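Local coordinates for protein dihydrodipicolinate synthase (Bacteroides thetaiotaomicron, PDB 4XKY) that probably acts as a pyruvate-dependent, Schiff-base-forming lyase of the dihydrodipicolinate synthase family and assembles as a tetramer, at residues L135-T140 and V144-A149; Y178-K181 and D185-M188; K263-L268 and K293-L298. All blocks are in the same frame, centred on the assembly; numbering follows the deposited sequence.

Interaction 1 (L135-T140 and V144-A149)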
ATOM      1  N   LEU A 135     -18.077 -15.586   7.899  1.00 34.65           N
ATOM      2  CA  LEU A 135     -16.736 -15.098   7.623  1.00 35.83           C
ATOM      3  C   LEU A 135     -16.838 -13.721   7.037  1.00 36.67           C
ATOM      4  O   LEU A 135     -17.766 -13.430   6.266  1.00 34.64           O
ATOM      5  CB  LEU A 135     -16.054 -15.983   6.591  1.00 36.08           C
ATOM      6  CG  LEU A 135     -15.909 -17.440   6.978  1.00 36.89           C
ATOM      7  CD1 LEU A 135     -15.455 -18.194   5.752  1.00 38.04           C
ATOM      8  CD2 LEU A 135     -14.913 -17.564   8.113  1.00 36.87           C
ATOM      9  N   TYR A 136     -15.904 -12.844   7.376  1.00 40.65           N
ATOM     10  CA  TYR A 136     -15.881 -11.594   6.633  1.00 46.56           C
ATOM     11  C   TYR A 136     -14.525 -11.037   6.288  1.00 48.53           C
ATOM     12  O   TYR A 136     -13.559 -11.082   7.047  1.00 42.91           O
ATOM     13  CB  TYR A 136     -16.838 -10.541   7.196  1.00 51.18           C
ATOM     14  CG  TYR A 136     -16.349  -9.717   8.333  1.00 54.00           C
ATOM     15  CD1 TYR A 136     -15.850  -8.434   8.123  1.00 55.88           C
ATOM     16  CD2 TYR A 136     -16.434 -10.191   9.629  1.00 55.54           C
ATOM     17  CE1 TYR A 136     -15.419  -7.659   9.186  1.00 55.97           C
ATOM     18  CE2 TYR A 136     -16.026  -9.424  10.700  1.00 57.80           C
ATOM     19  CZ  TYR A 136     -15.514  -8.162  10.479  1.00 56.13           C
ATOM     20  OH  TYR A 136     -15.095  -7.423  11.559  1.00 53.94           O
ATOM     21  N   ASN A 137     -14.503 -10.512   5.079  1.00 54.43           N
ATOM     22  CA  ASN A 137     -13.319 -10.037   4.445  1.00 60.87           C
ATOM     23  C   ASN A 137     -13.108  -8.585   4.884  1.00 68.14           C
ATOM     24  O   ASN A 137     -13.862  -7.697   4.466  1.00 72.69           O
ATOM     25  CB  ASN A 137     -13.559 -10.139   2.943  1.00 61.04           C
ATOM     26  CG  ASN A 137     -12.302 -10.432   2.157  1.00 61.09           C
ATOM     27  OD1 ASN A 137     -11.384 -11.132   2.603  1.00 58.58           O
ATOM     28  ND2 ASN A 137     -12.270  -9.899   0.945  1.00 61.25           N
ATOM     29  N   MET A 138     -12.114  -8.362   5.743  1.00 73.96           N
ATOM     30  CA  MET A 138     -11.876  -7.043   6.348  1.00 79.96           C
ATOM     31  C   MET A 138     -11.535  -6.032   5.257  1.00 79.38           C
ATOM     32  O   MET A 138     -10.663  -6.292   4.428  1.00 68.57           O
ATOM     33  CB  MET A 138     -10.728  -7.104   7.367  1.00 85.79           C
ATOM     34  CG  MET A 138     -10.879  -6.182   8.571  1.00 88.78           C
ATOM     35  SD  MET A 138      -9.847  -6.691   9.970  1.00 91.51           S
ATOM     36  CE  MET A 138      -9.373  -5.100  10.640  1.00 86.47           C
ATOM     37  N   PRO A 139     -12.222  -4.875   5.258  1.00 83.20           N
ATOM     38  CA  PRO A 139     -12.139  -3.919   4.148  1.00 85.10           C
ATOM     39  C   PRO A 139     -10.759  -3.313   3.885  1.00 89.30           C
ATOM     40  O   PRO A 139     -10.377  -3.158   2.725  1.00 93.51           O
ATOM     41  CB  PRO A 139     -13.140  -2.822   4.550  1.00 81.72           C
ATOM     42  CG  PRO A 139     -13.301  -2.962   6.025  1.00 80.19           C
ATOM     43  CD  PRO A 139     -13.175  -4.430   6.292  1.00 81.46           C
ATOM     44  N   THR A 140     -10.018  -2.977   4.934  1.00 89.90           N
ATOM     45  CA  THR A 140      -8.818  -2.159   4.758  1.00 92.78           C
ATOM     46  C   THR A 140      -7.542  -2.818   5.255  1.00 92.93           C
ATOM     47  O   THR A 140      -6.531  -2.830   4.554  1.00 89.95           O
ATOM     48  CB  THR A 140      -8.981  -0.786   5.449  1.00 91.93           C
ATOM     49  OG1 THR A 140      -9.720  -0.945   6.667  1.00 94.72           O
ATOM     50  CG2 THR A 140      -9.724   0.192   4.541  1.00 90.06           C
ATOM     51  N   VAL A 144      -4.517  -9.213   2.633  1.00 94.35           N
ATOM     52  CA  VAL A 144      -4.612 -10.616   2.154  1.00 88.78           C
ATOM     53  C   VAL A 144      -6.063 -11.095   2.319  1.00 82.13           C
ATOM     54  O   VAL A 144      -6.558 -11.250   3.435  1.00 81.67           O
ATOM     55  CB  VAL A 144      -3.639 -11.591   2.891  1.00 90.32           C
ATOM     56  CG1 VAL A 144      -4.164 -13.030   2.906  1.00 88.70           C
ATOM     57  CG2 VAL A 144      -2.255 -11.578   2.250  1.00 90.84           C
ATOM     58  N   ASN A 145      -6.734 -11.320   1.198  1.00 75.14           N
ATOM     59  CA  ASN A 145      -8.130 -11.755   1.200  1.00 67.95           C
ATOM     60  C   ASN A 145      -8.290 -13.252   1.450  1.00 59.27           C
ATOM     61  O   ASN A 145      -7.333 -14.017   1.340  1.00 53.46           O
ATOM     62  CB  ASN A 145      -8.781 -11.386  -0.135  1.00 70.36           C
ATOM     63  CG  ASN A 145      -9.073  -9.902  -0.246  1.00 76.70           C
ATOM     64  OD1 ASN A 145      -8.607  -9.102   0.571  1.00 79.44           O
ATOM     65  ND2 ASN A 145      -9.870  -9.526  -1.243  1.00 78.81           N
ATOM     66  N   PHE A 146      -9.506 -13.654   1.815  1.00 51.96           N
ATOM     67  CA  PHE A 146      -9.893 -15.045   1.697  1.00 51.08           C
ATOM     68  C   PHE A 146      -9.915 -15.326   0.192  1.00 50.90           C
ATOM     69  O   PHE A 146     -10.722 -14.742  -0.534  1.00 51.12           O
ATOM     70  CB  PHE A 146     -11.301 -15.309   2.250  1.00 50.67           C
ATOM     71  CG  PHE A 146     -11.436 -15.204   3.747  1.00 48.75           C
ATOM     72  CD1 PHE A 146     -11.273 -16.313   4.549  1.00 49.00           C
ATOM     73  CD2 PHE A 146     -11.810 -14.014   4.340  1.00 49.59           C
ATOM     74  CE1 PHE A 146     -11.443 -16.235   5.923  1.00 49.65           C
ATOM     75  CE2 PHE A 146     -11.980 -13.920   5.717  1.00 49.56           C
ATOM     76  CZ  PHE A 146     -11.793 -15.039   6.514  1.00 48.11           C
ATOM     77  N   ALA A 147      -9.039 -16.201  -0.286  1.00 49.30           N
ATOM     78  CA  ALA A 147      -9.133 -16.689  -1.663  1.00 47.71           C
ATOM     79  C   ALA A 147     -10.418 -17.504  -1.827  1.00 46.81           C
ATOM     80  O   ALA A 147     -10.967 -18.003  -0.838  1.00 44.74           O
ATOM     81  CB  ALA A 147      -7.934 -17.539  -2.016  1.00 48.71           C
ATOM     82  N   PRO A 148     -10.918 -17.622  -3.072  1.00 46.28           N
ATOM     83  CA  PRO A 148     -12.130 -18.400  -3.303  1.00 45.52           C
ATOM     84  C   PRO A 148     -12.058 -19.818  -2.767  1.00 45.84           C
ATOM     85  O   PRO A 148     -12.968 -20.238  -2.058  1.00 44.12           O
ATOM     86  CB  PRO A 148     -12.246 -18.392  -4.819  1.00 45.79           C
ATOM     87  CG  PRO A 148     -11.756 -17.038  -5.180  1.00 45.46           C
ATOM     88  CD  PRO A 148     -10.588 -16.800  -4.251  1.00 45.77           C
ATOM     89  N   ALA A 149     -10.981 -20.538  -3.086  1.00 46.71           N
ATOM     90  CA  ALA A 149     -10.838 -21.924  -2.649  1.00 46.84           C
ATOM     91  C   ALA A 149     -10.810 -22.009  -1.116  1.00 46.01           C
ATOM     92  O   ALA A 149     -11.329 -22.955  -0.550  1.00 45.87           O
ATOM     93  CB  ALA A 149      -9.594 -22.564  -3.258  1.00 47.08           C
TER
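Asn137 and Asn145 bring the two backbones closest, with their CA atoms 6.4 Å apart, where the chain leaves a strand and then passes back beside it. The main polar link is a hydrogen bond from the backbone N of Phe146 to OD1 of Asn137, 3.2 Å long. Its N-H points nearly straight at the oxygen, at 165°. The donor does not lie in the plane of the amide but is tilted 29° from it. The same OD1 also lies 3.4 Å from CD2 of Phe146, at the edge of the ring. The first torsion of Phe146 sets CG beside its backbone N (chi1 -70°), which brings the ring edge up to the oxygen that N already binds. Further along that edge, CE2 of Phe146 approaches the backbone O of Tyr136 at 3.5 Å. The side chain of Asn145 passes Asn137 at about a right angle, and the two amide planes are strongly turned against each other. The contact ties strand 133-137 of the TIM barrel to the loop that leads from it into helix 148-154, within the beta-alpha-beta unit that ends in strand 160-165. Tyr136, the predicted proton donor/acceptor, has its CB directed away from 144-149, and its OH is hydrogen-bonded to Ser81. The amide of Asn137 also reaches the next strand through a weak hydrogen bond from ND2 to Asp165. An alanine in place of Asn137 would lose both hydrogen bonds of the side-chain amide and is likely to leave the N-H of Phe146 without its acceptor and the loop less firmly tied to the strand. Two residues before Asn137, CD2 of Leu135 packs against CE1 of Phe146 at 4.3 Å. Ile151 and Ile154 of helix 148-154 and Leu118 of helix 115-125 also touch the Phe146 side chain.

Interaction 2 (Y178-K181 and D185-M188)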
ATOM      1  N   TYR A 178     -18.785 -17.799  -7.755  1.00 40.96           N
ATOM      2  CA  TYR A 178     -18.557 -18.917  -8.658  1.00 42.54           C
ATOM      3  C   TYR A 178     -18.030 -20.122  -7.885  1.00 43.50           C
ATOM      4  O   TYR A 178     -18.505 -21.220  -8.094  1.00 43.85           O
ATOM      5  CB  TYR A 178     -17.613 -18.546  -9.787  1.00 42.62           C
ATOM      6  CG  TYR A 178     -17.259 -19.708 -10.689  1.00 43.68           C
ATOM      7  CD1 TYR A 178     -18.013 -19.980 -11.820  1.00 45.41           C
ATOM      8  CD2 TYR A 178     -16.164 -20.522 -10.425  1.00 43.86           C
ATOM      9  CE1 TYR A 178     -17.702 -21.043 -12.657  1.00 45.93           C
ATOM     10  CE2 TYR A 178     -15.844 -21.584 -11.263  1.00 45.14           C
ATOM     11  CZ  TYR A 178     -16.625 -21.827 -12.377  1.00 45.77           C
ATOM     12  OH  TYR A 178     -16.360 -22.851 -13.240  1.00 50.30           O
ATOM     13  N   ALA A 179     -17.064 -19.897  -6.998  1.00 43.58           N
ATOM     14  CA  ALA A 179     -16.529 -20.953  -6.128  1.00 44.45           C
ATOM     15  C   ALA A 179     -17.590 -21.574  -5.199  1.00 44.88           C
ATOM     16  O   ALA A 179     -17.465 -22.738  -4.822  1.00 45.27           O
ATOM     17  CB  ALA A 179     -15.354 -20.427  -5.303  1.00 43.78           C
ATOM     18  N   MET A 180     -18.623 -20.812  -4.836  1.00 43.91           N
ATOM     19  CA  MET A 180     -19.655 -21.304  -3.908  1.00 44.14           C
ATOM     20  C   MET A 180     -20.971 -21.701  -4.583  1.00 45.40           C
ATOM     21  O   MET A 180     -21.964 -21.971  -3.903  1.00 46.15           O
ATOM     22  CB  MET A 180     -19.938 -20.238  -2.832  1.00 43.12           C
ATOM     23  CG  MET A 180     -18.723 -19.870  -1.995  1.00 42.07           C
ATOM     24  SD  MET A 180     -17.981 -21.320  -1.229  1.00 43.39           S
ATOM     25  CE  MET A 180     -19.259 -21.877  -0.104  1.00 43.10           C
ATOM     26  N   LYS A 181     -20.972 -21.764  -5.909  1.00 46.49           N
ATOM     27  CA  LYS A 181     -22.213 -21.939  -6.673  1.00 48.16           C
ATOM     28  C   LYS A 181     -22.922 -23.271  -6.431  1.00 49.90           C
ATOM     29  O   LYS A 181     -24.110 -23.372  -6.676  1.00 49.55           O
ATOM     30  CB  LYS A 181     -21.932 -21.816  -8.161  1.00 49.55           C
ATOM     31  CG  LYS A 181     -21.109 -22.974  -8.714  1.00 51.05           C
ATOM     32  CD  LYS A 181     -20.833 -22.746 -10.180  1.00 53.45           C
ATOM     33  CE  LYS A 181     -19.623 -23.530 -10.625  1.00 55.69           C
ATOM     34  NZ  LYS A 181     -20.056 -24.907 -10.945  1.00 58.76           N
ATOM     35  N   ASP A 185     -27.095 -22.976  -0.012  1.00 50.09           N
ATOM     36  CA  ASP A 185     -27.459 -22.671   1.380  1.00 51.33           C
ATOM     37  C   ASP A 185     -26.523 -21.694   2.118  1.00 47.49           C
ATOM     38  O   ASP A 185     -26.878 -21.205   3.186  1.00 49.26           O
ATOM     39  CB  ASP A 185     -27.502 -23.959   2.206  1.00 54.34           C
ATOM     40  CG  ASP A 185     -28.726 -24.805   1.935  1.00 57.62           C
ATOM     41  OD1 ASP A 185     -29.652 -24.362   1.216  1.00 59.78           O
ATOM     42  OD2 ASP A 185     -28.752 -25.931   2.475  1.00 60.96           O
ATOM     43  N   PHE A 186     -25.332 -21.468   1.568  1.00 44.20           N
ATOM     44  CA  PHE A 186     -24.281 -20.648   2.175  1.00 41.52           C
ATOM     45  C   PHE A 186     -24.533 -19.220   1.809  1.00 39.08           C
ATOM     46  O   PHE A 186     -24.601 -18.893   0.634  1.00 37.66           O
ATOM     47  CB  PHE A 186     -22.921 -21.077   1.614  1.00 41.52           C
ATOM     48  CG  PHE A 186     -21.731 -20.358   2.213  1.00 41.02           C
ATOM     49  CD1 PHE A 186     -21.152 -20.797   3.402  1.00 41.28           C
ATOM     50  CD2 PHE A 186     -21.146 -19.298   1.548  1.00 40.31           C
ATOM     51  CE1 PHE A 186     -20.040 -20.162   3.929  1.00 40.10           C
ATOM     52  CE2 PHE A 186     -20.021 -18.660   2.062  1.00 40.06           C
ATOM     53  CZ  PHE A 186     -19.468 -19.095   3.257  1.00 39.92           C
ATOM     54  N   SER A 187     -24.667 -18.367   2.815  1.00 38.16           N
ATOM     55  CA  SER A 187     -25.231 -17.049   2.600  1.00 38.71           C
ATOM     56  C   SER A 187     -24.098 -16.135   2.121  1.00 37.62           C
ATOM     57  O   SER A 187     -23.031 -16.079   2.734  1.00 37.37           O
ATOM     58  CB  SER A 187     -25.919 -16.557   3.878  1.00 38.56           C
ATOM     59  OG  SER A 187     -26.351 -15.225   3.735  1.00 41.45           O
ATOM     60  N   MET A 188     -24.315 -15.490   0.978  1.00 36.54           N
ATOM     61  CA  MET A 188     -23.341 -14.584   0.356  1.00 36.02           C
ATOM     62  C   MET A 188     -23.893 -13.153   0.391  1.00 34.53           C
ATOM     63  O   MET A 188     -24.858 -12.830  -0.324  1.00 35.08           O
ATOM     64  CB  MET A 188     -23.048 -14.981  -1.095  1.00 37.60           C
ATOM     65  CG  MET A 188     -22.343 -16.325  -1.289  1.00 38.92           C
ATOM     66  SD  MET A 188     -20.608 -16.219  -0.821  1.00 39.89           S
ATOM     67  CE  MET A 188     -20.008 -15.215  -2.174  1.00 39.75           C
TER
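Met180 buries the most surface here, and its methyl group carries the contact. CE lies over one face of the Phe186 ring, 3.8 Å from the ring centroid and 20° off the normal. It sits toward the rim of that face, closest to CD2 of Phe186 at 3.6 Å. This is a CH-pi contact. SD of Met180 follows behind the methyl, above the same face but 5.0 Å from the centroid, which makes the pair a Met-aromatic contact as well. The bends of the Met180 chain at chi2 (-55°) and chi3 bring the methyl rather than the sulfur down on the ring. CG of Phe186 is anti to its backbone N (chi1 -177°), which brings the ring under the methyl. The two side chains cross obliquely. The contact lies in the beta-alpha-beta unit of strand 160-165, helix 170-180 and strand 187-190, part of the TIM barrel. It joins the last part of the helix to the chain entering the following strand, where the CA atoms of Met180 and Phe186 are 7.7 Å apart. Met188, on that strand, is the third partner. Its SD is 4.3 Å from CG of Met180. The same sulfur lies in the plane of the Phe186 ring, at its edge, 3.8 Å from CE2 of Phe186. One sulfur is thus at the edge of the ring and the other above its face. No hydrogen bond crosses between 178-181 and 185-188, and the touching side chains are all buried. Phe163 of strand 160-165 touches both Phe186 and Met188 from the sheet. Ile151 and Gln152 of helix 148-154 touch Met180, and Ala155 in the loop after that helix meets both Met180 and Phe186.

Interaction 3 (K263-L268 and K293-L298)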
ATOM      1  N   LYS A 263     -24.980   9.096  11.323  1.00 25.41           N
ATOM      2  CA  LYS A 263     -25.435   9.390  12.677  1.00 25.43           C
ATOM      3  C   LYS A 263     -26.112  10.780  12.785  1.00 25.57           C
ATOM      4  O   LYS A 263     -27.111  10.933  13.480  1.00 25.74           O
ATOM      5  CB  LYS A 263     -24.291   9.222  13.678  1.00 24.77           C
ATOM      6  CG  LYS A 263     -24.047   7.780  14.107  1.00 24.35           C
ATOM      7  CD  LYS A 263     -23.257   7.763  15.407  1.00 24.33           C
ATOM      8  CE  LYS A 263     -23.307   6.412  16.083  1.00 24.60           C
ATOM      9  NZ  LYS A 263     -22.567   6.373  17.383  1.00 25.14           N
ATOM     10  N   CYS A 264     -25.571  11.782  12.097  1.00 25.78           N
ATOM     11  CA  CYS A 264     -26.207  13.091  12.053  1.00 26.02           C
ATOM     12  C   CYS A 264     -27.647  12.955  11.494  1.00 26.81           C
ATOM     13  O   CYS A 264     -28.635  13.436  12.098  1.00 25.58           O
ATOM     14  CB  CYS A 264     -25.378  14.029  11.193  1.00 27.09           C
ATOM     15  SG  CYS A 264     -25.993  15.706  11.212  1.00 28.35           S
ATOM     16  N   ALA A 265     -27.762  12.252  10.367  1.00 25.96           N
ATOM     17  CA  ALA A 265     -29.064  12.047   9.743  1.00 27.12           C
ATOM     18  C   ALA A 265     -30.029  11.326  10.677  1.00 27.29           C
ATOM     19  O   ALA A 265     -31.182  11.738  10.751  1.00 28.29           O
ATOM     20  CB  ALA A 265     -28.949  11.281   8.445  1.00 27.10           C
ATOM     21  N   LEU A 266     -29.556  10.277  11.360  1.00 25.75           N
ATOM     22  CA  LEU A 266     -30.373   9.529  12.328  1.00 27.16           C
ATOM     23  C   LEU A 266     -30.945  10.437  13.428  1.00 28.46           C
ATOM     24  O   LEU A 266     -32.112  10.290  13.820  1.00 30.27           O
ATOM     25  CB  LEU A 266     -29.616   8.333  12.936  1.00 25.67           C
ATOM     26  CG  LEU A 266     -29.333   7.175  11.962  1.00 26.36           C
ATOM     27  CD1 LEU A 266     -28.425   6.133  12.589  1.00 25.78           C
ATOM     28  CD2 LEU A 266     -30.569   6.473  11.417  1.00 26.61           C
ATOM     29  N   SER A 267     -30.133  11.384  13.881  1.00 27.82           N
ATOM     30  CA  SER A 267     -30.547  12.353  14.881  1.00 30.44           C
ATOM     31  C   SER A 267     -31.597  13.340  14.341  1.00 30.69           C
ATOM     32  O   SER A 267     -32.615  13.595  14.988  1.00 29.51           O
ATOM     33  CB  SER A 267     -29.334  13.107  15.429  1.00 30.48           C
ATOM     34  OG  SER A 267     -29.770  14.273  16.077  1.00 35.64           O
ATOM     35  N   LEU A 268     -31.348  13.858  13.139  1.00 30.45           N
ATOM     36  CA  LEU A 268     -32.265  14.777  12.485  1.00 31.63           C
ATOM     37  C   LEU A 268     -33.584  14.092  12.181  1.00 32.36           C
ATOM     38  O   LEU A 268     -34.637  14.699  12.246  1.00 33.07           O
ATOM     39  CB  LEU A 268     -31.644  15.316  11.203  1.00 31.44           C
ATOM     40  CG  LEU A 268     -30.581  16.392  11.418  1.00 31.19           C
ATOM     41  CD1 LEU A 268     -29.782  16.552  10.150  1.00 30.44           C
ATOM     42  CD2 LEU A 268     -31.231  17.712  11.826  1.00 32.04           C
ATOM     43  N   LYS A 293     -30.168  19.801   4.956  1.00 38.53           N
ATOM     44  CA  LYS A 293     -30.441  20.214   3.565  1.00 41.85           C
ATOM     45  C   LYS A 293     -30.440  19.030   2.615  1.00 38.63           C
ATOM     46  O   LYS A 293     -31.320  18.877   1.756  1.00 36.35           O
ATOM     47  CB  LYS A 293     -29.383  21.228   3.104  1.00 47.06           C
ATOM     48  CG  LYS A 293     -29.446  21.634   1.635  1.00 53.43           C
ATOM     49  CD  LYS A 293     -30.764  22.322   1.314  1.00 60.04           C
ATOM     50  CE  LYS A 293     -30.785  22.936  -0.077  1.00 64.38           C
ATOM     51  NZ  LYS A 293     -31.587  24.188  -0.032  1.00 68.58           N
ATOM     52  N   ALA A 294     -29.422  18.197   2.743  1.00 37.42           N
ATOM     53  CA  ALA A 294     -29.361  16.979   1.954  1.00 36.75           C
ATOM     54  C   ALA A 294     -30.598  16.090   2.175  1.00 36.62           C
ATOM     55  O   ALA A 294     -31.146  15.535   1.209  1.00 35.88           O
ATOM     56  CB  ALA A 294     -28.099  16.199   2.281  1.00 36.99           C
ATOM     57  N   LEU A 295     -31.015  15.940   3.436  1.00 34.74           N
ATOM     58  CA  LEU A 295     -32.159  15.091   3.749  1.00 35.77           C
ATOM     59  C   LEU A 295     -33.426  15.665   3.151  1.00 37.55           C
ATOM     60  O   LEU A 295     -34.212  14.926   2.589  1.00 35.91           O
ATOM     61  CB  LEU A 295     -32.367  14.909   5.253  1.00 35.50           C
ATOM     62  CG  LEU A 295     -31.494  13.893   5.985  1.00 34.60           C
ATOM     63  CD1 LEU A 295     -31.729  14.054   7.483  1.00 33.82           C
ATOM     64  CD2 LEU A 295     -31.815  12.463   5.558  1.00 34.45           C
ATOM     65  N   GLN A 296     -33.601  16.980   3.234  1.00 39.06           N
ATOM     66  CA  GLN A 296     -34.776  17.610   2.653  1.00 41.55           C
ATOM     67  C   GLN A 296     -34.818  17.478   1.127  1.00 43.41           C
ATOM     68  O   GLN A 296     -35.893  17.458   0.538  1.00 42.31           O
ATOM     69  CB  GLN A 296     -34.828  19.076   3.013  1.00 43.69           C
ATOM     70  CG  GLN A 296     -34.982  19.395   4.490  1.00 45.11           C
ATOM     71  CD  GLN A 296     -34.865  20.898   4.722  1.00 49.11           C
ATOM     72  OE1 GLN A 296     -33.855  21.508   4.365  1.00 53.56           O
ATOM     73  NE2 GLN A 296     -35.909  21.509   5.285  1.00 49.69           N
ATOM     74  N   ASN A 297     -33.651  17.415   0.499  1.00 44.26           N
ATOM     75  CA  ASN A 297     -33.552  17.202  -0.946  1.00 47.19           C
ATOM     76  C   ASN A 297     -33.767  15.766  -1.402  1.00 48.45           C
ATOM     77  O   ASN A 297     -34.027  15.537  -2.573  1.00 49.33           O
ATOM     78  CB  ASN A 297     -32.200  17.667  -1.465  1.00 47.80           C
ATOM     79  CG  ASN A 297     -32.091  19.171  -1.548  1.00 51.05           C
ATOM     80  OD1 ASN A 297     -33.069  19.905  -1.389  1.00 55.71           O
ATOM     81  ND2 ASN A 297     -30.892  19.640  -1.804  1.00 53.02           N
ATOM     82  N   LEU A 298     -33.623  14.798  -0.506  1.00 50.50           N
ATOM     83  CA  LEU A 298     -34.083  13.442  -0.803  1.00 53.57           C
ATOM     84  C   LEU A 298     -35.593  13.432  -0.757  1.00 58.80           C
ATOM     85  O   LEU A 298     -36.249  12.917  -1.650  1.00 63.88           O
ATOM     86  CB  LEU A 298     -33.584  12.444   0.231  1.00 51.62           C
ATOM     87  CG  LEU A 298     -32.083  12.351   0.421  1.00 50.20           C
ATOM     88  CD1 LEU A 298     -31.827  11.373   1.546  1.00 50.17           C
ATOM     89  CD2 LEU A 298     -31.373  11.930  -0.851  1.00 50.02           C
TER
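Leu295 points toward helix 257-268 and touches it through one methyl, CD1. That methyl comes down on Ala265 and Leu268, two residues three positions apart and on the same side of their helix. It is 4.0 Å from CB of Ala265 and equally near CA of Ala265, so it rests partly on the backbone. It also lies 3.9 Å from CB of Leu268. The first torsion of Leu295 sets CG beside its backbone N, and its second, at 171°, puts CD1 anti to CA, so that this methyl is the one that reaches the other helix. The Leu268 side chain runs at a slant to that of Leu295. Its own CD1 reaches CD1 of Leu295 at 4.1 Å, so methyl meets methyl there. The small side chain of Ala265 is consistent with the close approach here, where its CA is 7.4 Å from that of Leu295. No hydrogen bond links the two segments, and the packing is wholly apolar. Polar ties lie beside it. The hydroxyl of Ser267 is hydrogen-bonded to Arg288, nearer the start of helix 285-298, and Lys263 forms a salt bridge with Glu50. Arg288 and Trp292 also touch Leu268, while Met214 touches Ala265. Ala294 and Leu298, on the same helix as Leu295, pack on helix 231-247. Such leucine-on-alanine packing joins the last two helices of the chain, in the C-terminal helical region that follows the TIM barrel in the DapA family.

Interactions 1 and 2 are neighbours in the barrel, with centres 14 Å apart. Both reach the same parallel sheet, and they touch where CB of Pro148 meets CB of Ala179 at 3.7 Å. Interaction 1 lies where a strand leads on toward its helix, and interaction 2 where the next helix leads back to a strand. Interaction 3 is on the opposite side of the chain's centre and farther from it, between two helices outside the sheet. None has an exposed touching residue, but Leu268 of interaction 3 is only partly buried. Interaction 1 alone has a hydrogen bond across it and holds a predicted active-site residue. Interaction 2 relies on sulfur and aromatic groups, interaction 3 on aliphatic ones.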